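Local coordinates for protein potential RNA-dependent RNA polymerase (PDB 5I62) that copies RNA from an RNA template, joining ribonucleoside triphosphates with release of diphosphate, probably in both transcription and genome replication of a small double-stranded RNA virus, at residues G481-N485 against L530-R534; L230-W234 against S354-G358; S9-N13 against W178-V183. All blocks are in the same frame, centred on the assembly; numbering follows the deposited sequence.

Contact 1: residues G481-N485 against L530-R534; sequences GFLDN and LKSRR
D484 and R534 carry the polar half of this contact through a salt bridge. R534 NH1 donates to D484 OD1 at 3.1 Å with an N-H...O angle of 159°, and NH2 adds a weak second bond to the same oxygen. OD1 lies close to the guanidinium plane, whereas the arginine meets the carboxylate from above its plane, and the two planes stand 60° apart. This is therefore not a coplanar two-oxygen pairing. K531 CG sits 3.4 Å above one face of the guanidinium, offset toward its rim, which probably limits tilting that way. Farther along the extended lysine, K531 CE comes to 3.5 Å from L483 O, while K531 NZ stays 4.5 Å from D484 OD1, too far for a salt bridge.

The apolar half is formed by L483 and L530, whose side chains cross at about a right angle, with L483 CD1 3.8 Å from L530 CB. L477 touches both leucines, and helix 441-451 supports L530 through L448.

With leucines buried beneath and charges at the exposed rim, the chemistry implies that apolar packing and one carboxylate oxygen, D484 OD1, bound by R534 NH1 and more weakly by NH2, together hold the C terminus against the loop preceding helix 486-491.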
ATOM      1  N   GLY A 481      -2.704 -28.239  18.781  1.00 39.57           N
ATOM      2  CA  GLY A 481      -1.713 -28.318  17.726  1.00 43.07           C
ATOM      3  C   GLY A 481      -1.457 -27.031  16.965  1.00 43.98           C
ATOM      4  O   GLY A 481      -0.449 -26.944  16.250  1.00 43.74           O
ATOM      5  N   PHE A 482      -2.310 -26.018  17.116  1.00 38.54           N
ATOM      6  CA  PHE A 482      -2.278 -24.871  16.212  1.00 36.70           C
ATOM      7  C   PHE A 482      -0.931 -24.154  16.253  1.00 38.50           C
ATOM      8  O   PHE A 482      -0.277 -23.975  15.219  1.00 36.03           O
ATOM      9  CB  PHE A 482      -3.411 -23.913  16.561  1.00 34.49           C
ATOM     10  CG  PHE A 482      -3.456 -22.696  15.698  1.00 34.50           C
ATOM     11  CD1 PHE A 482      -3.906 -22.775  14.394  1.00 37.40           C
ATOM     12  CD2 PHE A 482      -3.049 -21.471  16.193  1.00 32.87           C
ATOM     13  CE1 PHE A 482      -3.950 -21.651  13.592  1.00 35.51           C
ATOM     14  CE2 PHE A 482      -3.102 -20.339  15.400  1.00 36.45           C
ATOM     15  CZ  PHE A 482      -3.549 -20.431  14.095  1.00 32.30           C
ATOM     16  N   LEU A 483      -0.503 -23.732  17.443  1.00 35.54           N
ATOM     17  CA  LEU A 483       0.740 -22.972  17.553  1.00 37.42           C
ATOM     18  C   LEU A 483       1.942 -23.807  17.111  1.00 43.82           C
ATOM     19  O   LEU A 483       2.877 -23.286  16.488  1.00 38.88           O
ATOM     20  CB  LEU A 483       0.920 -22.473  18.984  1.00 39.42           C
ATOM     21  CG  LEU A 483       0.006 -21.311  19.396  1.00 38.00           C
ATOM     22  CD1 LEU A 483       0.290 -20.889  20.826  1.00 33.93           C
ATOM     23  CD2 LEU A 483       0.171 -20.128  18.440  1.00 32.29           C
ATOM     24  N   ASP A 484       1.927 -25.107  17.420  1.00 44.94           N
ATOM     25  CA  ASP A 484       3.027 -25.996  17.062  1.00 48.21           C
ATOM     26  C   ASP A 484       3.124 -26.254  15.566  1.00 46.52           C
ATOM     27  O   ASP A 484       4.170 -26.714  15.100  1.00 54.12           O
ATOM     28  CB  ASP A 484       2.886 -27.329  17.792  1.00 45.37           C
ATOM     29  CG  ASP A 484       3.331 -27.251  19.240  1.00 47.05           C
ATOM     30  OD1 ASP A 484       4.104 -26.326  19.565  1.00 45.82           O
ATOM     31  OD2 ASP A 484       2.906 -28.104  20.052  1.00 54.37           O
ATOM     32  N   ASN A 485       2.058 -26.000  14.804  1.00 47.50           N
ATOM     33  CA  ASN A 485       2.054 -26.263  13.370  1.00 44.19           C
ATOM     34  C   ASN A 485       1.714 -25.002  12.585  1.00 44.37           C
ATOM     35  O   ASN A 485       1.094 -25.075  11.520  1.00 41.64           O
ATOM     36  CB  ASN A 485       1.077 -27.391  13.024  1.00 45.38           C
ATOM     37  CG  ASN A 485       1.158 -28.571  13.993  1.00 54.11           C
ATOM     38  OD1 ASN A 485       0.179 -28.918  14.658  1.00 55.25           O
ATOM     39  ND2 ASN A 485       2.333 -29.192  14.077  1.00 56.22           N
ATOM     40  N   LEU A 530       3.035 -16.285  22.951  1.00 26.94           N
ATOM     41  CA  LEU A 530       1.946 -17.191  23.306  1.00 24.46           C
ATOM     42  C   LEU A 530       2.484 -18.537  23.803  1.00 30.29           C
ATOM     43  O   LEU A 530       2.061 -19.038  24.850  1.00 31.64           O
ATOM     44  CB  LEU A 530       1.024 -17.380  22.108  1.00 23.13           C
ATOM     45  CG  LEU A 530       0.182 -16.149  21.782  1.00 23.84           C
ATOM     46  CD1 LEU A 530      -0.439 -16.306  20.406  1.00 22.79           C
ATOM     47  CD2 LEU A 530      -0.890 -15.947  22.853  1.00 21.79           C
ATOM     48  N   LYS A 531       3.412 -19.141  23.048  1.00 33.34           N
ATOM     49  CA  LYS A 531       4.024 -20.403  23.463  1.00 34.82           C
ATOM     50  C   LYS A 531       4.668 -20.302  24.840  1.00 36.83           C
ATOM     51  O   LYS A 531       4.709 -21.290  25.581  1.00 40.72           O
ATOM     52  CB  LYS A 531       5.077 -20.843  22.452  1.00 33.68           C
ATOM     53  CG  LYS A 531       4.541 -21.383  21.146  1.00 37.04           C
ATOM     54  CD  LYS A 531       5.705 -21.777  20.252  1.00 37.61           C
ATOM     55  CE  LYS A 531       5.236 -22.470  18.997  1.00 38.17           C
ATOM     56  NZ  LYS A 531       6.387 -22.722  18.097  1.00 45.27           N
ATOM     57  N   SER A 532       5.201 -19.134  25.196  1.00 33.24           N
ATOM     58  CA  SER A 532       5.773 -18.982  26.525  1.00 35.05           C
ATOM     59  C   SER A 532       4.706 -18.958  27.612  1.00 40.87           C
ATOM     60  O   SER A 532       5.026 -19.153  28.786  1.00 43.90           O
ATOM     61  CB  SER A 532       6.616 -17.714  26.592  1.00 35.79           C
ATOM     62  OG  SER A 532       5.833 -16.624  27.037  1.00 40.30           O
ATOM     63  N   ARG A 533       3.449 -18.719  27.248  1.00 38.60           N
ATOM     64  CA  ARG A 533       2.343 -18.721  28.194  1.00 40.18           C
ATOM     65  C   ARG A 533       1.719 -20.104  28.358  1.00 41.39           C
ATOM     66  O   ARG A 533       0.677 -20.225  29.010  1.00 43.42           O
ATOM     67  CB  ARG A 533       1.281 -17.706  27.760  1.00 32.02           C
ATOM     68  CG  ARG A 533       1.585 -16.269  28.185  1.00 35.89           C
ATOM     69  CD  ARG A 533       0.949 -15.272  27.225  1.00 32.25           C
ATOM     70  NE  ARG A 533       1.110 -13.888  27.657  1.00 31.81           N
ATOM     71  CZ  ARG A 533       2.221 -13.170  27.489  1.00 35.53           C
ATOM     72  NH1 ARG A 533       3.285 -13.711  26.902  1.00 29.92           N
ATOM     73  NH2 ARG A 533       2.269 -11.907  27.903  1.00 35.13           N
ATOM     74  N   ARG A 534       2.323 -21.135  27.769  1.00 42.89           N
ATOM     75  CA  ARG A 534       1.867 -22.516  27.928  1.00 43.14           C
ATOM     76  C   ARG A 534       2.494 -23.171  29.155  1.00 48.51           C
ATOM     77  O   ARG A 534       2.272 -22.737  30.282  1.00 53.25           O
ATOM     78  CB  ARG A 534       2.196 -23.344  26.687  1.00 42.54           C
ATOM     79  CG  ARG A 534       1.363 -22.983  25.486  1.00 41.28           C
ATOM     80  CD  ARG A 534       1.594 -23.918  24.324  1.00 40.18           C
ATOM     81  NE  ARG A 534       2.990 -23.994  23.910  1.00 39.75           N
ATOM     82  CZ  ARG A 534       3.388 -24.515  22.753  1.00 44.50           C
ATOM     83  NH1 ARG A 534       2.493 -24.990  21.893  1.00 44.41           N
ATOM     84  NH2 ARG A 534       4.676 -24.551  22.445  1.00 46.07           N
TER

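Contact 2: residues L230-W234 against S354-G358; sequences LVPAW and SQCLG
Q355 and P232 open the contact: the glutamine side chain, extended beyond CG, passes obliquely beside the proline ring. Both residues also touch R243 of helix 237-250, so that helix borders this end of the interface.

C356 directs its side chain away from residues 230-234, against H335 and Q339 of helix 327-345. Its part in the contact is played by the backbone, with C356 O 4.0 Å from V231 CG1.

L357 then turns back and makes most of the contact. Its CG stands opposite the backbone N (chi1 174°), and the two methyl groups divide the work. L357 CD2 packs on A233 CB at 3.6 Å. L357 CD1 approaches the pyrrole part of W234 obliquely, 3.3 Å from W234 NE1. The same leucine methyl also lies near V231 CG1, at 4.3 Å. The valine methyl in turn rests 3.7 Å above one face of the indole, toward its rim. The indole N-H is engaged by N328 OD1 of helix 327-345, which restrains the rotation of the ring that L357 meets. The W234 N to V231 O bond, at 2.9 Å, keeps the turn compact.

No hydrogen bond crosses between the two segments, and their contacts are chiefly apolar packing round L357. At G358 a positive phi of 56° begins the tight turn from strand 355-357 into strand 360-363, with T332 and H335 bonded to its backbone. The sequence GDD starting here, on an antiparallel hairpin of the four-stranded sheet, is the signature of motif C in the palm of viral RNA-dependent RNA polymerases.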
ATOM      1  N   LEU A 230      18.119  -0.642  -1.048  1.00 21.59           N
ATOM      2  CA  LEU A 230      17.908   0.759  -1.423  1.00 25.86           C
ATOM      3  C   LEU A 230      16.592   1.317  -0.879  1.00 26.31           C
ATOM      4  O   LEU A 230      16.507   2.505  -0.548  1.00 26.10           O
ATOM      5  CB  LEU A 230      17.953   0.912  -2.941  1.00 23.16           C
ATOM      6  CG  LEU A 230      19.328   0.681  -3.561  1.00 29.20           C
ATOM      7  CD1 LEU A 230      19.225   0.535  -5.073  1.00 29.20           C
ATOM      8  CD2 LEU A 230      20.226   1.839  -3.189  1.00 29.13           C
ATOM      9  N   VAL A 231      15.546   0.500  -0.835  1.00 21.60           N
ATOM     10  CA  VAL A 231      14.248   0.892  -0.277  1.00 19.36           C
ATOM     11  C   VAL A 231      13.958  -0.028   0.898  1.00 19.86           C
ATOM     12  O   VAL A 231      13.421  -1.122   0.699  1.00 19.91           O
ATOM     13  CB  VAL A 231      13.131   0.812  -1.327  1.00 19.49           C
ATOM     14  CG1 VAL A 231      11.758   1.166  -0.705  1.00 18.47           C
ATOM     15  CG2 VAL A 231      13.446   1.710  -2.508  1.00 17.95           C
ATOM     16  N   PRO A 232      14.309   0.363   2.126  1.00 18.06           N
ATOM     17  CA  PRO A 232      14.197  -0.576   3.255  1.00 16.65           C
ATOM     18  C   PRO A 232      12.787  -1.121   3.466  1.00 19.33           C
ATOM     19  O   PRO A 232      12.655  -2.277   3.866  1.00 17.48           O
ATOM     20  CB  PRO A 232      14.660   0.259   4.460  1.00 20.08           C
ATOM     21  CG  PRO A 232      15.612   1.291   3.860  1.00 20.08           C
ATOM     22  CD  PRO A 232      14.978   1.629   2.501  1.00 19.56           C
ATOM     23  N   ALA A 233      11.740  -0.329   3.196  1.00 17.30           N
ATOM     24  CA  ALA A 233      10.372  -0.811   3.390  1.00 17.94           C
ATOM     25  C   ALA A 233      10.025  -1.974   2.460  1.00 19.95           C
ATOM     26  O   ALA A 233       9.080  -2.718   2.743  1.00 20.02           O
ATOM     27  CB  ALA A 233       9.372   0.327   3.204  1.00 17.86           C
ATOM     28  N   TRP A 234      10.755  -2.137   1.358  1.00 16.87           N
ATOM     29  CA  TRP A 234      10.601  -3.316   0.512  1.00 21.89           C
ATOM     30  C   TRP A 234      11.283  -4.540   1.101  1.00 21.42           C
ATOM     31  O   TRP A 234      11.060  -5.651   0.612  1.00 20.88           O
ATOM     32  CB  TRP A 234      11.174  -3.072  -0.891  1.00 20.52           C
ATOM     33  CG  TRP A 234      10.368  -2.146  -1.739  1.00 22.79           C
ATOM     34  CD1 TRP A 234       9.139  -1.623  -1.448  1.00 26.89           C
ATOM     35  CD2 TRP A 234      10.737  -1.617  -3.018  1.00 20.68           C
ATOM     36  NE1 TRP A 234       8.718  -0.804  -2.473  1.00 29.45           N
ATOM     37  CE2 TRP A 234       9.683  -0.783  -3.447  1.00 29.12           C
ATOM     38  CE3 TRP A 234      11.852  -1.771  -3.839  1.00 17.02           C
ATOM     39  CZ2 TRP A 234       9.720  -0.096  -4.664  1.00 24.37           C
ATOM     40  CZ3 TRP A 234      11.887  -1.094  -5.040  1.00 19.51           C
ATOM     41  CH2 TRP A 234      10.828  -0.263  -5.441  1.00 21.56           C
ATOM     42  N   SER A 354      17.268   9.352   4.851  1.00 16.09           N
ATOM     43  CA  SER A 354      15.857   9.625   4.608  1.00 12.62           C
ATOM     44  C   SER A 354      15.247   8.442   3.850  1.00 13.06           C
ATOM     45  O   SER A 354      15.941   7.689   3.163  1.00 14.22           O
ATOM     46  CB  SER A 354      15.681  10.919   3.805  1.00 13.76           C
ATOM     47  OG  SER A 354      16.325  12.012   4.462  1.00 15.49           O
ATOM     48  N   GLN A 355      13.927   8.279   3.976  1.00 12.91           N
ATOM     49  CA  GLN A 355      13.245   7.127   3.397  1.00 14.73           C
ATOM     50  C   GLN A 355      11.925   7.557   2.771  1.00 16.74           C
ATOM     51  O   GLN A 355      11.310   8.539   3.197  1.00 14.78           O
ATOM     52  CB  GLN A 355      12.937   6.049   4.454  1.00 14.85           C
ATOM     53  CG  GLN A 355      14.122   5.446   5.129  1.00 18.57           C
ATOM     54  CD  GLN A 355      13.707   4.344   6.083  1.00 16.54           C
ATOM     55  OE1 GLN A 355      13.866   4.461   7.298  1.00 19.51           O
ATOM     56  NE2 GLN A 355      13.146   3.276   5.529  1.00 13.23           N
ATOM     57  N   CYS A 356      11.477   6.788   1.778  1.00 15.72           N
ATOM     58  CA  CYS A 356      10.132   6.967   1.255  1.00 16.23           C
ATOM     59  C   CYS A 356       9.602   5.647   0.705  1.00 18.58           C
ATOM     60  O   CYS A 356      10.360   4.763   0.303  1.00 18.54           O
ATOM     61  CB  CYS A 356      10.063   8.049   0.166  1.00 17.50           C
ATOM     62  SG  CYS A 356      11.245   7.865  -1.174  1.00 20.72           S
ATOM     63  N   LEU A 357       8.281   5.547   0.680  1.00 17.96           N
ATOM     64  CA  LEU A 357       7.610   4.371   0.149  1.00 21.78           C
ATOM     65  C   LEU A 357       6.243   4.827  -0.315  1.00 19.08           C
ATOM     66  O   LEU A 357       5.446   5.288   0.507  1.00 20.97           O
ATOM     67  CB  LEU A 357       7.483   3.270   1.198  1.00 21.41           C
ATOM     68  CG  LEU A 357       6.642   2.085   0.710  1.00 23.87           C
ATOM     69  CD1 LEU A 357       7.454   1.231  -0.249  1.00 21.01           C
ATOM     70  CD2 LEU A 357       6.124   1.259   1.879  1.00 23.14           C
ATOM     71  N   GLY A 358       5.994   4.750  -1.618  1.00 18.71           N
ATOM     72  CA  GLY A 358       4.730   5.247  -2.136  1.00 18.67           C
ATOM     73  C   GLY A 358       4.531   6.695  -1.737  1.00 21.27           C
ATOM     74  O   GLY A 358       5.407   7.538  -1.980  1.00 20.25           O
TER

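Contact 3: residues S9-N13 against W178-V183; sequences SKYFN and WSGAAV
Y11 and S179 lie at the centre of a contact in which the last turn of the loosely bonded helix 5-11 meets the edge of strand 176-189 in the mixed sheet, on the side away from strand 168-173, to which W178 and G180 bond. From the Y11 backbone outward, CA makes a C-H...O contact with S179 O at 3.2 Å. Next, CB passes the same oxygen at 3.7 Å, and CG, set opposite the carbonyl carbon, brings the ring over the serine. On one side of the ring, CD2 meets S179 O and lies 3.8 Å from A181 CB; CE2 and CZ, farther along, each come near S179 OG. S179 CB stands over the ring centre, 3.6 Å from the centroid and 13° off the normal, a CH-pi contact on the face. At the tip, OH is hydrogen-bonded to the hydroxyl of Y315.

The backbone link is S179 N to K10 O, 2.9 Å long and straight at 179°, though the donor is tilted 30° from the carbonyl plane. K10 O also lies in the plane of the W178 indole at its edge, so one oxygen serves the strand amide and borders the ring. N13 OD1 borders the same ring near CH2, the amide standing almost perpendicular to it. Farther along the strand, past the broken region, V183 CG2 abuts the edge of the F12 ring, 3.5 Å from CZ.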
ATOM      1  N   SER A   9     -18.637  -7.362 -24.523  1.00 20.34           N
ATOM      2  CA  SER A   9     -18.067  -8.698 -24.632  1.00 19.34           C
ATOM      3  C   SER A   9     -16.706  -8.716 -25.341  1.00 18.98           C
ATOM      4  O   SER A   9     -16.109  -9.789 -25.456  1.00 20.64           O
ATOM      5  CB  SER A   9     -19.058  -9.639 -25.336  1.00 19.37           C
ATOM      6  OG  SER A   9     -19.424  -9.154 -26.607  1.00 23.02           O
ATOM      7  N   LYS A  10     -16.198  -7.565 -25.803  1.00 18.42           N
ATOM      8  CA  LYS A  10     -14.824  -7.488 -26.281  1.00 19.96           C
ATOM      9  C   LYS A  10     -13.848  -7.116 -25.172  1.00 19.10           C
ATOM     10  O   LYS A  10     -12.633  -7.274 -25.349  1.00 16.53           O
ATOM     11  CB  LYS A  10     -14.704  -6.482 -27.422  1.00 19.40           C
ATOM     12  CG  LYS A  10     -15.551  -6.819 -28.636  1.00 24.27           C
ATOM     13  CD  LYS A  10     -15.427  -5.717 -29.683  1.00 26.43           C
ATOM     14  CE  LYS A  10     -16.399  -5.974 -30.841  1.00 34.28           C
ATOM     15  NZ  LYS A  10     -16.295  -7.401 -31.286  1.00 39.66           N
ATOM     16  N   TYR A  11     -14.361  -6.616 -24.049  1.00 17.31           N
ATOM     17  CA  TYR A  11     -13.594  -6.344 -22.843  1.00 16.33           C
ATOM     18  C   TYR A  11     -13.624  -7.508 -21.868  1.00 17.16           C
ATOM     19  O   TYR A  11     -12.640  -7.750 -21.164  1.00 17.40           O
ATOM     20  CB  TYR A  11     -14.137  -5.097 -22.143  1.00 15.06           C
ATOM     21  CG  TYR A  11     -13.893  -3.819 -22.904  1.00 17.45           C
ATOM     22  CD1 TYR A  11     -14.723  -3.437 -23.943  1.00 17.56           C
ATOM     23  CD2 TYR A  11     -12.830  -2.982 -22.567  1.00 16.71           C
ATOM     24  CE1 TYR A  11     -14.494  -2.261 -24.647  1.00 20.57           C
ATOM     25  CE2 TYR A  11     -12.601  -1.807 -23.255  1.00 17.45           C
ATOM     26  CZ  TYR A  11     -13.432  -1.453 -24.294  1.00 20.83           C
ATOM     27  OH  TYR A  11     -13.201  -0.280 -24.987  1.00 22.09           O
ATOM     28  N   PHE A  12     -14.742  -8.238 -21.802  1.00 17.57           N
ATOM     29  CA  PHE A  12     -14.871  -9.345 -20.869  1.00 16.13           C
ATOM     30  C   PHE A  12     -15.412 -10.578 -21.564  1.00 15.64           C
ATOM     31  O   PHE A  12     -16.195 -10.493 -22.506  1.00 17.20           O
ATOM     32  CB  PHE A  12     -15.762  -8.984 -19.689  1.00 17.58           C
ATOM     33  CG  PHE A  12     -15.215  -7.863 -18.871  1.00 17.25           C
ATOM     34  CD1 PHE A  12     -14.278  -8.118 -17.880  1.00 19.78           C
ATOM     35  CD2 PHE A  12     -15.548  -6.556 -19.161  1.00 19.50           C
ATOM     36  CE1 PHE A  12     -13.730  -7.091 -17.145  1.00 17.58           C
ATOM     37  CE2 PHE A  12     -14.989  -5.505 -18.422  1.00 18.78           C
ATOM     38  CZ  PHE A  12     -14.087  -5.787 -17.422  1.00 17.25           C
ATOM     39  N   ASN A  13     -14.979 -11.720 -21.067  1.00 18.64           N
ATOM     40  CA  ASN A  13     -15.436 -13.016 -21.542  1.00 20.14           C
ATOM     41  C   ASN A  13     -16.855 -13.214 -21.021  1.00 20.41           C
ATOM     42  O   ASN A  13     -17.059 -13.346 -19.815  1.00 23.37           O
ATOM     43  CB  ASN A  13     -14.480 -14.092 -21.039  1.00 18.16           C
ATOM     44  CG  ASN A  13     -14.768 -15.462 -21.627  1.00 20.98           C
ATOM     45  OD1 ASN A  13     -14.952 -15.612 -22.837  1.00 22.25           O
ATOM     46  ND2 ASN A  13     -14.791 -16.466 -20.769  1.00 18.83           N
ATOM     47  N   TRP A 178      -8.342  -8.865 -27.234  1.00 17.64           N
ATOM     48  CA  TRP A 178      -9.319  -8.263 -26.336  1.00 16.47           C
ATOM     49  C   TRP A 178      -9.065  -6.764 -26.229  1.00 20.39           C
ATOM     50  O   TRP A 178      -8.006  -6.256 -26.600  1.00 18.25           O
ATOM     51  CB  TRP A 178      -9.251  -8.882 -24.935  1.00 15.20           C
ATOM     52  CG  TRP A 178      -9.426 -10.373 -24.844  1.00 16.22           C
ATOM     53  CD1 TRP A 178      -8.439 -11.324 -24.829  1.00 17.68           C
ATOM     54  CD2 TRP A 178     -10.663 -11.083 -24.716  1.00 17.35           C
ATOM     55  NE1 TRP A 178      -8.993 -12.586 -24.707  1.00 17.30           N
ATOM     56  CE2 TRP A 178     -10.354 -12.462 -24.637  1.00 17.42           C
ATOM     57  CE3 TRP A 178     -12.004 -10.689 -24.663  1.00 17.93           C
ATOM     58  CZ2 TRP A 178     -11.336 -13.440 -24.487  1.00 19.22           C
ATOM     59  CZ3 TRP A 178     -12.982 -11.670 -24.530  1.00 18.74           C
ATOM     60  CH2 TRP A 178     -12.639 -13.028 -24.446  1.00 20.06           C
ATOM     61  N   SER A 179     -10.049  -6.050 -25.706  1.00 18.49           N
ATOM     62  CA  SER A 179      -9.858  -4.663 -25.318  1.00 16.14           C
ATOM     63  C   SER A 179      -9.740  -4.637 -23.796  1.00 20.40           C
ATOM     64  O   SER A 179     -10.580  -5.219 -23.102  1.00 20.98           O
ATOM     65  CB  SER A 179     -11.007  -3.783 -25.814  1.00 18.88           C
ATOM     66  OG  SER A 179     -10.603  -2.419 -25.922  1.00 24.75           O
ATOM     67  N   GLY A 180      -8.693  -3.988 -23.279  1.00 18.82           N
ATOM     68  CA  GLY A 180      -8.407  -4.059 -21.850  1.00 14.51           C
ATOM     69  C   GLY A 180      -9.074  -2.935 -21.065  1.00 18.10           C
ATOM     70  O   GLY A 180      -9.188  -1.800 -21.530  1.00 16.63           O
ATOM     71  N   ALA A 181      -9.510  -3.266 -19.850  1.00 18.67           N
ATOM     72  CA  ALA A 181     -10.003  -2.264 -18.920  1.00 16.99           C
ATOM     73  C   ALA A 181      -9.729  -2.721 -17.494  1.00 18.51           C
ATOM     74  O   ALA A 181      -9.956  -3.886 -17.153  1.00 18.37           O
ATOM     75  CB  ALA A 181     -11.503  -2.002 -19.121  1.00 14.46           C
ATOM     76  N   ALA A 182      -9.265  -1.793 -16.658  1.00 14.30           N
ATOM     77  CA  ALA A 182      -9.274  -2.041 -15.226  1.00 16.09           C
ATOM     78  C   ALA A 182     -10.716  -2.184 -14.756  1.00 14.50           C
ATOM     79  O   ALA A 182     -11.644  -1.633 -15.349  1.00 16.49           O
ATOM     80  CB  ALA A 182      -8.591  -0.907 -14.455  1.00 14.97           C
ATOM     81  N   VAL A 183     -10.904  -2.930 -13.685  1.00 14.99           N
ATOM     82  CA  VAL A 183     -12.215  -3.057 -13.059  1.00 16.05           C
ATOM     83  C   VAL A 183     -12.198  -2.293 -11.747  1.00 16.01           C
ATOM     84  O   VAL A 183     -11.252  -2.421 -10.962  1.00 15.75           O
ATOM     85  CB  VAL A 183     -12.580  -4.535 -12.842  1.00 16.40           C
ATOM     86  CG1 VAL A 183     -13.779  -4.663 -11.909  1.00 15.77           C
ATOM     87  CG2 VAL A 183     -12.864  -5.213 -14.197  1.00 14.25           C
TER

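From the N terminus, contact 3 comes first: residues 9-13 meet 178-183 and close a loop of 164 residues, tying the first helix to the mixed sheet. Contact 2 follows, joining the connection between helices 208-228 and 237-250 to the motif C strand of the palm, 355-357, across 119 residues. Contact 1 closes the short C-terminal loop between 481-485 and 530-534, part of which is not modelled. Each loop is complete before the next begins, so none nests or crosses. The centre of contact 2 lies about 12 Å from the centre of the chain; contact 3 lies on the opposite side of that centre, and contact 1 is farthest out. Centres of contacts 1 and 3 are about 48 Å apart.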